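Local coordinates for protein T cell receptor gamma chain (Monodelphis domestica, PDB 7L15) that probably recognises antigen at the T-cell surface as the gamma chain of the marsupial gamma-mu T cell receptor, paired with a mu chain, at residues G93-A98 and T111-T116. Sequence-based numbering, arbitrary orientation.
Sequences GVYHCA and TRLIVT
Tyr95 meets Thr111 and Leu113, its CB on the same face of the sheet as theirs. CB lies 3.9 Å from Thr111 O; CG, set beside the backbone N (chi1 -68°), turns the ring back toward Gly93, whose O sits in plane at the ring edge. CD1 and CE1 pass Leu113 CB, CE1 coming to 3.7 Å, and CZ and OH end against Leu113 CD2. The hydroxyl is hydrogen-bonded to Asp91 O, four residues back and just ahead of strand F (93-101), which fits the tyrosine corner of immunoglobulin V domains. That strand forms a hairpin with strand G (104-116), and its Cys97 carries the disulfide to Cys25 of the facing sheet. Four backbone bonds join the segments: Tyr95 N to Thr111 O is nearly straight (177°), Thr111 N returns to Tyr95 O, and Gly93 and Leu113 exchange a second pair, with Leu113 N 2.9 Å from Gly93 O. Gly93 has backbone angles at which a CB would jam against the preceding carbonyl O. On the side turned away from Tyr95 and Leu113, Val94 CG2 lies over one face of the Arg112 guanidinium, displaced toward its rim, 3.5 Å from NH2, because the arginine chain bends at chi3 (-78°).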
loop_
_atom_site.group_PDB
_atom_site.type_symbol
_atom_site.label_atom_id
_atom_site.label_comp_id
_atom_site.label_asym_id
_atom_site.label_seq_id
_atom_site.Cartn_x
_atom_site.Cartn_y
_atom_site.Cartn_z
ATOM N N GLY B 93 10.044 11.078 -1.269
ATOM C CA GLY B 93 8.653 10.843 -1.600
ATOM C C GLY B 93 8.556 9.594 -2.457
ATOM O O GLY B 93 9.543 8.891 -2.669
ATOM N N VAL B 94 7.348 9.328 -2.945
ATOM C CA VAL B 94 7.115 8.165 -3.796
ATOM C C VAL B 94 7.068 8.604 -5.252
ATOM O O VAL B 94 6.307 9.515 -5.620
ATOM C CB VAL B 94 5.831 7.424 -3.395
ATOM C CG1 VAL B 94 5.701 6.110 -4.181
ATOM C CG2 VAL B 94 5.840 7.153 -1.906
ATOM N N TYR B 95 7.878 7.951 -6.082
ATOM C CA TYR B 95 8.004 8.263 -7.498
ATOM C C TYR B 95 7.360 7.148 -8.312
ATOM O O TYR B 95 7.765 5.982 -8.214
ATOM C CB TYR B 95 9.471 8.429 -7.881
ATOM C CG TYR B 95 10.131 9.648 -7.282
ATOM C CD1 TYR B 95 10.300 9.765 -5.911
ATOM C CD2 TYR B 95 10.594 10.686 -8.092
ATOM C CE1 TYR B 95 10.898 10.870 -5.355
ATOM C CE2 TYR B 95 11.186 11.811 -7.534
ATOM C CZ TYR B 95 11.330 11.892 -6.157
ATOM O OH TYR B 95 11.926 12.986 -5.554
ATOM N N HIS B 96 6.367 7.504 -9.115
ATOM C CA HIS B 96 5.630 6.557 -9.936
ATOM C C HIS B 96 5.916 6.839 -11.400
ATOM O O HIS B 96 5.821 7.989 -11.842
ATOM C CB HIS B 96 4.124 6.677 -9.712
ATOM C CG HIS B 96 3.682 6.427 -8.303
ATOM N ND1 HIS B 96 3.221 5.204 -7.879
ATOM C CD2 HIS B 96 3.580 7.255 -7.237
ATOM C CE1 HIS B 96 2.874 5.282 -6.608
ATOM N NE2 HIS B 96 3.095 6.514 -6.191
ATOM N N CYS B 97 6.229 5.801 -12.159
ATOM C CA CYS B 97 6.146 5.945 -13.601
ATOM C C CYS B 97 4.723 5.651 -14.055
ATOM O O CYS B 97 3.968 4.957 -13.379
ATOM C CB CYS B 97 7.135 5.026 -14.318
ATOM S SG CYS B 97 6.959 3.279 -13.976
ATOM N N ALA B 98 4.347 6.217 -15.196
ATOM C CA ALA B 98 2.980 6.079 -15.663
ATOM C C ALA B 98 2.970 6.028 -17.181
ATOM O O ALA B 98 3.926 6.450 -17.842
ATOM C CB ALA B 98 2.104 7.227 -15.168
ATOM N N THR B 111 8.437 3.709 -6.413
ATOM C CA THR B 111 9.597 3.479 -5.573
ATOM C C THR B 111 9.739 4.643 -4.601
ATOM O O THR B 111 9.586 5.807 -4.989
ATOM C CB THR B 111 10.865 3.328 -6.413
ATOM O OG1 THR B 111 10.765 2.153 -7.229
ATOM C CG2 THR B 111 12.072 3.162 -5.525
ATOM N N ARG B 112 10.016 4.346 -3.338
ATOM C CA ARG B 112 10.140 5.406 -2.348
ATOM C C ARG B 112 11.591 5.866 -2.259
ATOM O O ARG B 112 12.488 5.087 -1.916
ATOM C CB ARG B 112 9.630 4.977 -0.974
ATOM C CG ARG B 112 9.782 6.099 0.076
ATOM C CD ARG B 112 9.189 5.739 1.446
ATOM N NE ARG B 112 7.737 5.868 1.465
ATOM C CZ ARG B 112 7.088 7.024 1.609
ATOM N NH1 ARG B 112 7.771 8.160 1.736
ATOM N NH2 ARG B 112 5.758 7.046 1.617
ATOM N N LEU B 113 11.810 7.136 -2.566
ATOM C CA LEU B 113 13.105 7.769 -2.405
ATOM C C LEU B 113 13.178 8.351 -0.998
ATOM O O LEU B 113 12.317 9.137 -0.597
ATOM C CB LEU B 113 13.291 8.848 -3.470
ATOM C CG LEU B 113 14.598 9.609 -3.441
ATOM C CD1 LEU B 113 15.743 8.627 -3.663
ATOM C CD2 LEU B 113 14.591 10.711 -4.509
ATOM N N ILE B 114 14.190 7.955 -0.244
ATOM C CA ILE B 114 14.384 8.452 1.108
ATOM C C ILE B 114 15.727 9.152 1.150
ATOM O O ILE B 114 16.767 8.515 0.952
ATOM C CB ILE B 114 14.326 7.326 2.147
ATOM C CG1 ILE B 114 13.005 6.570 2.034
ATOM C CG2 ILE B 114 14.565 7.895 3.555
ATOM C CD1 ILE B 114 12.982 5.276 2.818
ATOM N N VAL B 115 15.709 10.455 1.394
ATOM C CA VAL B 115 16.928 11.230 1.537
ATOM C C VAL B 115 17.004 11.674 2.984
ATOM O O VAL B 115 16.066 12.291 3.504
ATOM C CB VAL B 115 16.962 12.427 0.575
ATOM C CG1 VAL B 115 18.378 13.041 0.528
ATOM C CG2 VAL B 115 16.522 11.971 -0.807
ATOM N N THR B 116 18.109 11.353 3.638
ATOM C CA THR B 116 18.287 11.711 5.035
ATOM C C THR B 116 19.664 12.321 5.241
ATOM O O THR B 116 20.619 12.026 4.510
ATOM C CB THR B 116 18.094 10.502 5.961
ATOM O OG1 THR B 116 18.351 10.902 7.311
ATOM C CG2 THR B 116 19.034 9.400 5.590
#